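Local coordinates for proton-dependent oligopeptide transporter family protein (PDB 6EI3) that probably couples the inward movement of protons to the uptake of short peptides across the membrane, as a POT-family member of the major facilitator superfamily, at residues A[26-31]-A[101-106]; A[33-38]-A[44-49]; A[349-354]-A[359-364]; A[371-376]-A[406-411]. One frame throughout, in Å; residues are numbered along the deposited sequence.

Contact 1: A[26-31]-A[101-106]. With 78M ((2S)-2,3-dihydroxypropyl(7Z)-pentadec-7-enoate), chain R; 78M ((2S)-2,3-dihydroxypropyl(7Z)-pentadec-7-enoate), chain G.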
# COMPACT_ATOMS: atom_id res chain seq x y z
N VAL A 26 8.59 -0.61 14.37
CA VAL A 26 10.05 -0.60 14.22
C VAL A 26 10.76 -0.05 15.49
O VAL A 26 11.73 -0.66 15.95
CB VAL A 26 10.47 0.13 12.91
CG1 VAL A 26 11.98 0.35 12.86
CG2 VAL A 26 10.05 -0.71 11.71
N GLN A 27 10.26 1.07 16.07
CA GLN A 27 10.86 1.63 17.28
C GLN A 27 10.74 0.63 18.43
O GLN A 27 11.68 0.48 19.21
CB GLN A 27 10.24 2.98 17.64
CG GLN A 27 10.97 3.66 18.82
CD GLN A 27 11.14 5.16 18.68
OE1 GLN A 27 10.43 5.83 17.93
NE2 GLN A 27 12.10 5.71 19.41
N PHE A 28 9.61 -0.09 18.53
CA PHE A 28 9.50 -1.13 19.55
C PHE A 28 10.50 -2.26 19.23
O PHE A 28 11.22 -2.71 20.12
CB PHE A 28 8.06 -1.73 19.61
CG PHE A 28 8.04 -3.09 20.28
CD1 PHE A 28 8.29 -3.22 21.64
CD2 PHE A 28 7.84 -4.25 19.53
CE1 PHE A 28 8.34 -4.48 22.24
CE2 PHE A 28 7.88 -5.51 20.13
CZ PHE A 28 8.11 -5.62 21.49
N LEU A 29 10.52 -2.75 17.96
CA LEU A 29 11.37 -3.89 17.61
C LEU A 29 12.87 -3.70 17.83
O LEU A 29 13.53 -4.61 18.32
CB LEU A 29 11.12 -4.36 16.16
CG LEU A 29 9.80 -5.13 15.90
CD1 LEU A 29 9.57 -5.28 14.41
CD2 LEU A 29 9.79 -6.51 16.59
N ILE A 30 13.40 -2.53 17.47
CA ILE A 30 14.85 -2.27 17.48
C ILE A 30 15.49 -2.38 18.89
O ILE A 30 16.65 -2.74 18.96
CB ILE A 30 15.19 -0.95 16.75
CG1 ILE A 30 16.64 -0.95 16.20
CG2 ILE A 30 14.86 0.32 17.55
CD1 ILE A 30 16.89 -1.94 15.06
N THR A 31 14.73 -2.18 19.98
CA THR A 31 15.28 -2.32 21.34
C THR A 31 14.72 -3.55 22.05
O THR A 31 14.94 -3.73 23.25
CB THR A 31 15.07 -1.04 22.17
OG1 THR A 31 13.68 -0.71 22.20
CG2 THR A 31 15.91 0.14 21.66
N SER A 101 7.81 -16.05 18.50
CA SER A 101 6.80 -16.87 17.82
C SER A 101 5.38 -16.29 17.95
O SER A 101 4.70 -16.10 16.94
CB SER A 101 6.85 -18.30 18.34
OG SER A 101 6.11 -19.15 17.48
N GLY A 102 4.97 -15.99 19.17
CA GLY A 102 3.63 -15.47 19.44
C GLY A 102 3.38 -14.07 18.90
O GLY A 102 2.27 -13.78 18.43
N PHE A 103 4.40 -13.19 19.00
CA PHE A 103 4.30 -11.81 18.52
C PHE A 103 4.23 -11.80 17.00
O PHE A 103 3.48 -11.01 16.43
CB PHE A 103 5.47 -10.95 19.04
CG PHE A 103 5.29 -9.46 18.85
CD1 PHE A 103 5.73 -8.83 17.69
CD2 PHE A 103 4.73 -8.68 19.85
CE1 PHE A 103 5.57 -7.46 17.52
CE2 PHE A 103 4.57 -7.30 19.68
CZ PHE A 103 4.96 -6.71 18.50
N PHE A 104 4.96 -12.72 16.33
CA PHE A 104 4.91 -12.77 14.86
C PHE A 104 3.60 -13.38 14.36
O PHE A 104 3.09 -12.95 13.33
CB PHE A 104 6.15 -13.43 14.23
CG PHE A 104 7.46 -12.69 14.43
CD1 PHE A 104 7.49 -11.41 14.96
CD2 PHE A 104 8.67 -13.28 14.07
CE1 PHE A 104 8.70 -10.74 15.17
CE2 PHE A 104 9.88 -12.60 14.24
CZ PHE A 104 9.89 -11.34 14.81
N VAL A 105 3.02 -14.34 15.12
CA VAL A 105 1.71 -14.92 14.81
C VAL A 105 0.68 -13.77 14.90
O VAL A 105 -0.13 -13.60 13.99
CB VAL A 105 1.35 -16.13 15.73
CG1 VAL A 105 -0.15 -16.44 15.67
CG2 VAL A 105 2.17 -17.37 15.35
N GLY A 106 0.79 -12.95 15.96
CA GLY A 106 -0.02 -11.75 16.17
C GLY A 106 0.04 -10.80 14.99
O GLY A 106 -1.01 -10.45 14.45
O21 78M R . -5.33 -16.07 -1.66
C20 78M R . -5.40 -17.26 -0.88
C18 78M R . -4.57 -17.12 0.37
O19 78M R . -3.18 -17.22 0.06
C17 78M R . -4.96 -18.12 1.44
O2 78M R . -4.20 -17.71 2.60
C1 78M R . -4.32 -18.41 3.73
O1 78M R . -5.24 -19.15 3.98
C2 78M R . -3.14 -18.19 4.62
C3 78M R . -3.43 -17.38 5.87
C4 78M R . -2.80 -18.00 7.10
C5 78M R . -2.60 -17.05 8.26
C6 78M R . -1.34 -16.19 8.16
C7 78M R . -1.04 -15.60 9.50
C8 78M R . 0.09 -15.65 10.19
C9 78M R . 1.42 -16.24 9.81
C10 78M R . 2.51 -15.59 10.66
C11 78M R . 3.82 -16.34 10.71
C12 78M R . 4.56 -16.15 12.03
C13 78M R . 5.84 -16.95 12.15
C15 78M R . 7.75 -17.64 13.66
C14 78M R . 6.34 -17.09 13.57
O21 78M G . 14.93 -12.76 8.76
C20 78M G . 14.06 -13.61 9.49
C18 78M G . 12.81 -12.87 9.92
O19 78M G . 13.12 -11.98 10.99
C17 78M G . 11.68 -13.79 10.32
O2 78M G . 10.49 -13.33 9.63
C1 78M G . 9.68 -12.47 10.26
O1 78M G . 9.93 -11.94 11.31
C2 78M G . 8.43 -12.22 9.47
C3 78M G . 7.19 -11.96 10.31
C4 78M G . 6.24 -11.01 9.62
C5 78M G . 4.81 -11.05 10.13
C6 78M G . 3.80 -10.48 9.13
C7 78M G . 3.37 -11.48 8.10
C8 78M G . 2.49 -11.28 7.14
C9 78M G . 2.05 -12.29 6.13
C10 78M G . 2.73 -12.12 4.77
C11 78M G . 2.00 -12.81 3.63
C12 78M G . 2.68 -12.62 2.30
C13 78M G . 1.87 -13.00 1.08
C15 78M G . 1.86 -13.12 -1.44
C14 78M G . 2.54 -12.58 -0.21
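Phe-28 and Phe-103 reach toward each other from opposite directions, joining the short helix 25-30 to helix 100-117 in a helical bundle of the major facilitator superfamily. The two backbones stand well apart: the nearest CA atoms, those of Leu-29 and Phe-103, are 10.7 Å from each other, so long side chains, mainly the two rings, bridge the gap. Phe-103 can be followed outward. Its CB is directed toward helix 25-30, and with CG anti to the backbone N (chi1 -167°) the ring carries on in that direction, the far end of the ring doing the touching. CE1 lies 4.4 Å from Leu-29 CD2, a loose apolar approach, while CE2 comes to 3.8 Å from CE2 of Phe-28. At the tip, CZ of Phe-103 makes the closest approach, 3.6 Å to Phe-28 CE2. The ring centroids are 5.2 Å apart and the planes meet at 37°, an oblique pairing that is neither a parallel stack nor a T-shape. The T-shaped geometry is found next door, where Phe-172 meets both Phe-28 and Phe-103 edge-to-face, making an aromatic cluster of three. No hydrogen bond links 26-31 to 101-106, and the three residues in touch are all buried, consistent with purely apolar packing. One residue along from Phe-103, Phe-104 belongs to two monoacylglycerol pockets. Its CB lies 3.7 Å from C14 of the lipid of chain R, whose terminal C15 is at the ring edge, and over one ring face sits the ester carbonyl O1 of the lipid of chain G, 3.0 Å from Phe-104 CE2.

Contact 2: A[33-38]-A[44-49]. With 78M ((2S)-2,3-dihydroxypropyl(7Z)-pentadec-7-enoate), chain G.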
# COMPACT_ATOMS: atom_id res chain seq x y z
N LEU A 33 13.87 -7.91 22.49
CA LEU A 33 14.54 -9.21 22.49
C LEU A 33 13.97 -10.12 21.39
O LEU A 33 14.34 -11.28 21.29
CB LEU A 33 14.39 -9.87 23.88
CG LEU A 33 15.00 -9.10 25.08
CD1 LEU A 33 14.88 -9.91 26.36
CD2 LEU A 33 16.46 -8.73 24.83
N LEU A 34 13.10 -9.55 20.52
CA LEU A 34 12.45 -10.30 19.45
C LEU A 34 13.28 -10.41 18.17
O LEU A 34 12.94 -11.24 17.32
CB LEU A 34 11.03 -9.75 19.14
CG LEU A 34 10.04 -9.66 20.35
CD1 LEU A 34 8.65 -9.23 19.89
CD2 LEU A 34 9.93 -10.98 21.10
N LEU A 35 14.37 -9.62 18.03
CA LEU A 35 15.24 -9.67 16.85
C LEU A 35 16.35 -10.67 17.11
O LEU A 35 16.91 -10.69 18.21
CB LEU A 35 15.81 -8.28 16.46
CG LEU A 35 14.80 -7.15 16.17
CD1 LEU A 35 15.50 -5.88 15.77
CD2 LEU A 35 13.81 -7.54 15.06
N GLN A 36 16.65 -11.53 16.14
CA GLN A 36 17.69 -12.54 16.35
C GLN A 36 19.09 -12.03 15.96
O GLN A 36 20.07 -12.60 16.41
CB GLN A 36 17.34 -13.88 15.68
CG GLN A 36 17.25 -13.86 14.16
CD GLN A 36 16.35 -14.95 13.59
OE1 GLN A 36 15.98 -14.91 12.42
NE2 GLN A 36 15.96 -15.93 14.41
N GLU A 37 19.17 -10.95 15.17
CA GLU A 37 20.47 -10.38 14.79
C GLU A 37 21.12 -9.66 15.98
O GLU A 37 20.41 -9.19 16.88
CB GLU A 37 20.30 -9.39 13.61
CG GLU A 37 19.86 -10.02 12.30
CD GLU A 37 20.82 -11.02 11.68
OE1 GLU A 37 22.05 -10.93 11.92
OE2 GLU A 37 20.33 -11.90 10.94
N VAL A 38 22.45 -9.54 15.97
CA VAL A 38 23.16 -8.87 17.07
C VAL A 38 23.82 -7.54 16.63
O VAL A 38 23.90 -6.62 17.44
CB VAL A 38 24.15 -9.78 17.85
CG1 VAL A 38 23.40 -10.91 18.57
CG2 VAL A 38 25.25 -10.34 16.95
N ASP A 44 18.80 -3.41 12.03
CA ASP A 44 18.02 -2.43 11.26
C ASP A 44 17.33 -3.14 10.10
O ASP A 44 16.16 -2.91 9.84
CB ASP A 44 18.92 -1.31 10.68
CG ASP A 44 19.42 -0.29 11.67
OD1 ASP A 44 18.89 -0.25 12.80
OD2 ASP A 44 20.35 0.47 11.32
N ALA A 45 18.10 -4.00 9.38
CA ALA A 45 17.57 -4.77 8.24
C ALA A 45 16.47 -5.73 8.71
O ALA A 45 15.42 -5.82 8.06
CB ALA A 45 18.69 -5.54 7.57
N GLU A 46 16.69 -6.42 9.84
CA GLU A 46 15.71 -7.34 10.41
C GLU A 46 14.41 -6.63 10.80
O GLU A 46 13.34 -7.14 10.49
CB GLU A 46 16.29 -8.12 11.59
CG GLU A 46 15.42 -9.28 12.04
CD GLU A 46 15.94 -10.04 13.24
OE1 GLU A 46 16.99 -9.64 13.79
OE2 GLU A 46 15.30 -11.04 13.62
N ALA A 47 14.50 -5.44 11.44
CA ALA A 47 13.30 -4.69 11.82
C ALA A 47 12.55 -4.24 10.58
O ALA A 47 11.33 -4.38 10.55
CB ALA A 47 13.65 -3.49 12.70
N LYS A 48 13.27 -3.80 9.51
CA LYS A 48 12.65 -3.39 8.23
C LYS A 48 11.96 -4.61 7.59
O LYS A 48 10.86 -4.48 7.06
CB LYS A 48 13.70 -2.86 7.25
CG LYS A 48 14.27 -1.51 7.59
CD LYS A 48 15.33 -1.16 6.57
CE LYS A 48 16.20 -0.03 7.04
NZ LYS A 48 17.19 0.34 6.00
N HIS A 49 12.62 -5.78 7.65
CA HIS A 49 12.12 -7.02 7.07
C HIS A 49 10.76 -7.36 7.63
O HIS A 49 9.86 -7.63 6.85
CB HIS A 49 13.10 -8.19 7.27
CG HIS A 49 12.91 -9.25 6.24
ND1 HIS A 49 13.51 -9.16 4.98
CD2 HIS A 49 12.11 -10.34 6.27
CE1 HIS A 49 13.08 -10.22 4.31
NE2 HIS A 49 12.22 -10.95 5.04
O21 78M G . 14.93 -12.76 8.76
C20 78M G . 14.06 -13.61 9.49
C18 78M G . 12.81 -12.87 9.92
O19 78M G . 13.12 -11.98 10.99
C17 78M G . 11.68 -13.79 10.32
O2 78M G . 10.49 -13.33 9.63
C1 78M G . 9.68 -12.47 10.26
O1 78M G . 9.93 -11.94 11.31
C2 78M G . 8.43 -12.22 9.47
C3 78M G . 7.19 -11.96 10.31
C4 78M G . 6.24 -11.01 9.62
C5 78M G . 4.81 -11.05 10.13
C6 78M G . 3.80 -10.48 9.13
C7 78M G . 3.37 -11.48 8.10
C8 78M G . 2.49 -11.28 7.14
C9 78M G . 2.05 -12.29 6.13
C10 78M G . 2.73 -12.12 4.77
C11 78M G . 2.00 -12.81 3.63
C12 78M G . 2.68 -12.62 2.30
C13 78M G . 1.87 -13.00 1.08
C15 78M G . 1.86 -13.12 -1.44
C14 78M G . 2.54 -12.58 -0.21
O HOH W 1 13.11 -11.94 14.75
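With CG anti to the backbone N (chi1 -169°) and an extended chain beyond it, Glu-46 carries its carboxylate from helix 40-60 straight to the backbone of the preceding loop. Two nearly linear bonds receive it. Gln-36 N donates to OE2 of Glu-46 over 2.9 Å, on that oxygen's syn lone pair, with an N-H...O angle of 169°. Glu-37 N reaches OE1 of Glu-46, also at 2.9 Å, from the syn side but 22° out of the carboxylate plane. Held through both oxygens, the group should have little freedom to rotate. A water adds a third link, donating to Leu-34 O and, at 2.6 Å, to Glu-46 OE2. The backbone N-H groups and this water would help stabilise a negative charge in a buried setting, although Glu-37 OE2, 4.9 Å from Glu-46 OE1, probably opposes it. Leu-35 slides past the acid in the opposite direction, its CB 3.2 Å from Glu-46 OE1, and its CD1 packs on Ala-47 CB. Gln-36 and Glu-46 also line the pocket of the chain G lipid. In the chain the loop joins helix 25-30 to helix 40-60; Leu-34 leans on Phe-103 of helix 100-117, while Ala-45 touches helix 430-456.

Contact 3: A[349-354]-A[359-364]. With 78M ((2S)-2,3-dihydroxypropyl(7Z)-pentadec-7-enoate), chain J.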
# COMPACT_ATOMS: atom_id res chain seq x y z
N VAL A 349 -4.74 26.14 -5.16
CA VAL A 349 -3.67 27.09 -5.50
C VAL A 349 -2.77 26.62 -6.67
O VAL A 349 -2.73 27.31 -7.69
CB VAL A 349 -2.81 27.51 -4.26
CG1 VAL A 349 -1.78 28.57 -4.62
CG2 VAL A 349 -3.69 27.98 -3.10
N LEU A 350 -2.04 25.50 -6.50
CA LEU A 350 -1.06 25.00 -7.47
C LEU A 350 -1.64 24.58 -8.84
O LEU A 350 -1.11 25.04 -9.85
CB LEU A 350 -0.20 23.87 -6.89
CG LEU A 350 0.99 23.40 -7.75
CD1 LEU A 350 1.96 24.54 -8.05
CD2 LEU A 350 1.71 22.26 -7.08
N TYR A 351 -2.66 23.70 -8.88
CA TYR A 351 -3.25 23.25 -10.15
C TYR A 351 -3.92 24.42 -10.88
O TYR A 351 -3.49 24.68 -12.01
CB TYR A 351 -4.18 22.02 -10.02
CG TYR A 351 -3.55 20.81 -9.36
CD1 TYR A 351 -2.18 20.57 -9.45
CD2 TYR A 351 -4.33 19.89 -8.66
CE1 TYR A 351 -1.59 19.48 -8.82
CE2 TYR A 351 -3.75 18.78 -8.05
CZ TYR A 351 -2.38 18.57 -8.13
OH TYR A 351 -1.81 17.49 -7.52
N PRO A 352 -4.80 25.24 -10.23
CA PRO A 352 -5.36 26.41 -10.92
C PRO A 352 -4.30 27.38 -11.45
O PRO A 352 -4.45 27.85 -12.56
CB PRO A 352 -6.26 27.05 -9.87
CG PRO A 352 -6.70 25.90 -9.04
CD PRO A 352 -5.42 25.11 -8.89
N LEU A 353 -3.19 27.60 -10.70
CA LEU A 353 -2.07 28.45 -11.13
C LEU A 353 -1.50 27.91 -12.43
O LEU A 353 -1.56 28.60 -13.45
CB LEU A 353 -0.96 28.53 -10.06
CG LEU A 353 0.33 29.31 -10.42
CD1 LEU A 353 0.07 30.82 -10.62
CD2 LEU A 353 1.40 29.11 -9.35
N LEU A 354 -1.01 26.64 -12.40
CA LEU A 354 -0.41 25.88 -13.50
C LEU A 354 -1.29 25.92 -14.77
O LEU A 354 -0.75 26.13 -15.85
CB LEU A 354 -0.15 24.43 -13.04
CG LEU A 354 1.28 24.01 -12.62
CD1 LEU A 354 2.02 25.12 -11.87
CD2 LEU A 354 1.26 22.74 -11.78
N TRP A 359 0.71 25.33 -18.38
CA TRP A 359 1.19 23.96 -18.17
C TRP A 359 0.07 23.18 -17.49
O TRP A 359 -0.14 23.31 -16.28
CB TRP A 359 2.49 23.93 -17.35
CG TRP A 359 3.24 22.63 -17.38
CD1 TRP A 359 4.16 22.23 -18.31
CD2 TRP A 359 3.23 21.61 -16.37
NE1 TRP A 359 4.70 21.01 -17.96
CE2 TRP A 359 4.15 20.61 -16.76
CE3 TRP A 359 2.53 21.44 -15.16
CZ2 TRP A 359 4.37 19.44 -16.01
CZ3 TRP A 359 2.77 20.30 -14.40
CH2 TRP A 359 3.65 19.30 -14.84
N GLU A 360 -0.71 22.43 -18.30
CA GLU A 360 -1.84 21.66 -17.79
C GLU A 360 -1.37 20.57 -16.81
O GLU A 360 -0.59 19.71 -17.22
CB GLU A 360 -2.68 21.05 -18.94
CG GLU A 360 -4.03 20.49 -18.50
CD GLU A 360 -5.07 21.50 -18.03
OE1 GLU A 360 -5.07 22.65 -18.52
OE2 GLU A 360 -5.91 21.12 -17.18
N PRO A 361 -1.83 20.58 -15.54
CA PRO A 361 -1.40 19.53 -14.60
C PRO A 361 -2.24 18.28 -14.79
O PRO A 361 -3.10 17.97 -13.95
CB PRO A 361 -1.57 20.19 -13.23
CG PRO A 361 -2.65 21.22 -13.42
CD PRO A 361 -2.77 21.52 -14.90
N THR A 362 -2.01 17.55 -15.90
CA THR A 362 -2.73 16.32 -16.26
C THR A 362 -2.44 15.23 -15.24
O THR A 362 -1.43 15.31 -14.54
CB THR A 362 -2.36 15.81 -17.68
OG1 THR A 362 -1.00 15.37 -17.67
CG2 THR A 362 -2.63 16.84 -18.80
N SER A 363 -3.30 14.22 -15.17
CA SER A 363 -3.13 13.14 -14.22
C SER A 363 -1.77 12.39 -14.40
O SER A 363 -1.10 12.12 -13.41
CB SER A 363 -4.33 12.20 -14.26
OG SER A 363 -4.39 11.55 -15.51
N LEU A 364 -1.32 12.20 -15.64
CA LEU A 364 -0.04 11.53 -15.91
C LEU A 364 1.18 12.41 -15.60
O LEU A 364 2.20 11.89 -15.17
CB LEU A 364 -0.00 10.95 -17.33
CG LEU A 364 -0.88 9.70 -17.56
CD1 LEU A 364 -0.88 9.30 -19.01
CD2 LEU A 364 -0.47 8.51 -16.64
O21 78M J . 0.62 14.98 -24.33
C20 78M J . 0.83 13.89 -23.44
C18 78M J . 2.11 14.06 -22.66
O19 78M J . 3.21 14.21 -23.57
C17 78M J . 2.36 12.91 -21.72
O2 78M J . 3.60 13.21 -21.03
C1 78M J . 3.65 12.99 -19.71
O1 78M J . 2.70 12.66 -19.04
C2 78M J . 5.04 13.20 -19.17
C3 78M J . 5.06 13.91 -17.82
C4 78M J . 6.37 14.60 -17.51
C5 78M J . 6.25 15.57 -16.35
C6 78M J . 7.57 16.15 -15.87
C7 78M J . 7.36 17.24 -14.85
C8 78M J . 8.20 17.67 -13.92
C9 78M J . 9.59 17.18 -13.61
C10 78M J . 9.66 16.29 -12.37
C11 78M J . 9.69 17.03 -11.02
C12 78M J . 11.05 17.59 -10.59
C13 78M J . 12.13 16.54 -10.33
C15 78M J . 14.60 16.04 -10.24
C14 78M J . 13.52 17.10 -10.14
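Trp-359 N gives a weak backbone bond to Leu-354 O, 3.0 Å long and bent to 126° at the hydrogen, near the C-terminal end of helix 334-357, where the chain turns toward helix 363-389; the nearest CA atoms, those of Leu-354 and Trp-359, are 5.3 Å apart. Around this weak bond the side chains pack closely. Leu-354 and Trp-359 lie side by side and point the same way: CG and CD2 of the leucine both approach the benzo part of the indole, with CG 3.8 Å from CE3 of Trp-359, in an oblique approach that is neither over the face nor at the edge. Leu-354 CD2 also turns to Pro-361, 4.1 Å from its CB. Pro-361 is directed toward helix 334-357 and wedges between Leu-354 and Tyr-351, where its CG meets Tyr-351 CB at 3.8 Å and its CB meets CD1 of that tyrosine at the same distance. The tyrosine ring has further partners: Arg-366 makes a cation-pi contact with it and Asn-346 bonds to its hydroxyl. On the indole, Arg-365 makes another cation-pi contact, while CZ2 of Trp-359 lies 3.9 Å from C7, an alkene carbon of the chain J lipid. Pro-361 itself is the centre of an inverse gamma turn, and right after it Thr-362 takes the N-cap position, its OG1 capping Arg-365 N. Together these features describe a short connection between two consecutive helices of the transporter, a helical hairpin with an N-capped second helix and a tryptophan lining a lipid pocket.

Contact 4: A[371-376]-A[406-411]. With 78M ((2S)-2,3-dihydroxypropyl(7Z)-pentadec-7-enoate), chain J; 78M ((2S)-2,3-dihydroxypropyl(7Z)-pentadec-7-enoate), chain F.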
# COMPACT_ATOMS: atom_id res chain seq x y z
N ILE A 371 6.48 10.78 -8.53
CA ILE A 371 7.54 9.77 -8.34
C ILE A 371 8.88 10.50 -8.18
O ILE A 371 9.66 10.16 -7.30
CB ILE A 371 7.56 8.74 -9.49
CG1 ILE A 371 6.18 8.06 -9.66
CG2 ILE A 371 8.70 7.70 -9.30
CD1 ILE A 371 6.04 7.28 -10.99
N ALA A 372 9.11 11.52 -9.02
CA ALA A 372 10.32 12.34 -9.02
C ALA A 372 10.52 13.05 -7.65
O ALA A 372 11.62 12.98 -7.09
CB ALA A 372 10.26 13.35 -10.15
N PHE A 373 9.45 13.67 -7.09
CA PHE A 373 9.51 14.33 -5.78
C PHE A 373 9.81 13.38 -4.63
O PHE A 373 10.51 13.78 -3.70
CB PHE A 373 8.27 15.18 -5.50
CG PHE A 373 8.42 16.60 -6.00
CD1 PHE A 373 9.15 17.54 -5.27
CD2 PHE A 373 7.85 16.99 -7.20
CE1 PHE A 373 9.30 18.85 -5.75
CE2 PHE A 373 7.99 18.30 -7.67
CZ PHE A 373 8.72 19.22 -6.94
N SER A 374 9.35 12.11 -4.72
CA SER A 374 9.66 11.10 -3.71
C SER A 374 11.19 10.81 -3.79
O SER A 374 11.83 10.64 -2.75
CB SER A 374 8.81 9.85 -3.87
OG SER A 374 9.31 8.93 -4.84
N GLY A 375 11.76 10.87 -4.99
CA GLY A 375 13.20 10.74 -5.21
C GLY A 375 13.96 11.89 -4.57
O GLY A 375 14.96 11.66 -3.87
N VAL A 376 13.45 13.12 -4.73
CA VAL A 376 14.03 14.34 -4.14
C VAL A 376 14.01 14.25 -2.60
O VAL A 376 14.99 14.62 -1.96
CB VAL A 376 13.36 15.64 -4.70
CG1 VAL A 376 13.97 16.91 -4.09
CG2 VAL A 376 13.45 15.69 -6.22
N LEU A 406 8.24 14.22 0.29
CA LEU A 406 7.59 12.91 0.10
C LEU A 406 6.05 12.99 0.07
O LEU A 406 5.43 12.30 -0.74
CB LEU A 406 8.08 11.88 1.13
CG LEU A 406 7.44 10.47 1.08
CD1 LEU A 406 7.82 9.71 -0.21
CD2 LEU A 406 7.79 9.68 2.32
N THR A 407 5.45 13.79 0.99
CA THR A 407 4.00 13.96 1.07
C THR A 407 3.49 14.72 -0.14
O THR A 407 2.39 14.41 -0.63
CB THR A 407 3.58 14.56 2.41
OG1 THR A 407 4.16 13.75 3.44
CG2 THR A 407 2.05 14.54 2.58
N PHE A 408 4.31 15.68 -0.65
CA PHE A 408 3.99 16.39 -1.89
C PHE A 408 3.94 15.35 -3.03
O PHE A 408 2.96 15.32 -3.78
CB PHE A 408 5.01 17.52 -2.20
CG PHE A 408 4.64 18.39 -3.38
CD1 PHE A 408 3.44 19.10 -3.40
CD2 PHE A 408 5.52 18.56 -4.44
CE1 PHE A 408 3.11 19.93 -4.48
CE2 PHE A 408 5.19 19.39 -5.53
CZ PHE A 408 3.99 20.06 -5.54
N GLY A 409 4.93 14.46 -3.07
CA GLY A 409 4.96 13.38 -4.06
C GLY A 409 3.74 12.48 -3.95
O GLY A 409 3.09 12.19 -4.95
N GLU A 410 3.38 12.09 -2.71
CA GLU A 410 2.22 11.25 -2.42
C GLU A 410 0.92 11.84 -2.97
O GLU A 410 0.19 11.15 -3.66
CB GLU A 410 2.08 11.01 -0.90
CG GLU A 410 0.83 10.23 -0.54
CD GLU A 410 0.42 10.21 0.92
OE1 GLU A 410 1.04 10.93 1.74
OE2 GLU A 410 -0.51 9.45 1.25
N VAL A 411 0.65 13.13 -2.67
CA VAL A 411 -0.54 13.86 -3.14
C VAL A 411 -0.57 13.89 -4.69
O VAL A 411 -1.64 13.74 -5.28
CB VAL A 411 -0.61 15.28 -2.49
CG1 VAL A 411 -1.58 16.19 -3.23
CG2 VAL A 411 -0.98 15.19 -1.01
O21 78M J . 0.62 14.98 -24.33
C20 78M J . 0.83 13.89 -23.44
C18 78M J . 2.11 14.06 -22.66
O19 78M J . 3.21 14.21 -23.57
C17 78M J . 2.36 12.91 -21.72
O2 78M J . 3.60 13.21 -21.03
C1 78M J . 3.65 12.99 -19.71
O1 78M J . 2.70 12.66 -19.04
C2 78M J . 5.04 13.20 -19.17
C3 78M J . 5.06 13.91 -17.82
C4 78M J . 6.37 14.60 -17.51
C5 78M J . 6.25 15.57 -16.35
C6 78M J . 7.57 16.15 -15.87
C7 78M J . 7.36 17.24 -14.85
C8 78M J . 8.20 17.67 -13.92
C9 78M J . 9.59 17.18 -13.61
C10 78M J . 9.66 16.29 -12.37
C11 78M J . 9.69 17.03 -11.02
C12 78M J . 11.05 17.59 -10.59
C13 78M J . 12.13 16.54 -10.33
C15 78M J . 14.60 16.04 -10.24
C14 78M J . 13.52 17.10 -10.14
O21 78M F . 24.86 20.68 9.24
C20 78M F . 24.57 19.88 8.10
C18 78M F . 24.02 20.73 6.98
O19 78M F . 22.79 21.34 7.37
C17 78M F . 23.89 19.98 5.67
O2 78M F . 22.70 19.15 5.69
C1 78M F . 21.63 19.58 5.01
O1 78M F . 21.47 20.71 4.65
C2 78M F . 20.66 18.45 4.75
C3 78M F . 19.38 18.90 4.05
C4 78M F . 19.15 18.21 2.72
C5 78M F . 19.55 19.01 1.49
C6 78M F . 19.45 18.22 0.19
C7 78M F . 18.47 18.77 -0.79
C8 78M F . 17.18 18.48 -0.87
C9 78M F . 16.19 19.03 -1.85
C10 78M F . 15.91 20.53 -1.66
C11 78M F . 15.35 21.22 -2.90
C12 78M F . 13.85 21.12 -3.07
C13 78M F . 13.36 21.54 -4.45
C15 78M F . 11.40 21.95 -5.98
C14 78M F . 11.85 21.55 -4.59
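Aromatic packing comes first: an edge of Phe-408 points at one face of Phe-373, a T-shaped pair with planes at 86° and centroids 4.9 Å apart. Phe-408 CD2 sits 3.7 Å above the Phe-373 ring plane, over its centre, and neighbouring CE2 touches CE2 of Phe-373. CG of Phe-408 is anti to its backbone N (chi1 -173°), which swings the ring across to the other helix. Close backbone packing is the second element. Helices 371-376 and 406-411 run antiparallel at 169° with short-segment axes 7.5 Å apart, and Gly-409, with no side chain at a position facing the partner, lets Phe-373 CB come to 4.0 Å from its CA. A third contact is aliphatic, Ser-374 CB against CD1 of Leu-406 at 3.8 Å. The serine's hydroxyl is turned back to its own helix, where OG donates to Ile-371 O over 2.8 Å. Lipids complete the surroundings: C15 of the chain F molecule lies at the Phe-373 ring edge, and C13 of the chain J molecule is 3.7 Å from Ala-372 CB. With no hydrogen bond across the interface and the serine hydroxyl bonded within its own helix, cohesion probably rests on dispersion and on the electrostatics of the edge-to-face pair, in an apolar interface whose Phe-373 side borders two bound lipids.

From the N terminus, the chain leaves helix 25-30 and first closes the short loop of contact 2, whose segments are only six residues apart. Contact 2 is nested inside the much longer loop closed by contact 1, which brings the chain back at helix 100-117; the two touch, for instance through Leu-29 O and Leu-35 CD1, and share the chain G lipid. The remaining contacts follow in series, and none of the four loops cross. Contact 3 spans the turn between helices 334-357 and 363-389, and contact 4 then ties helix 363-389 to helix 400-424. These two share helix 363-389 and the chain J lipid, with Leu-350 packing on Phe-408. Centres of contacts 1 and 3 lie about 43 Å apart, on opposite sides of the chain's centre.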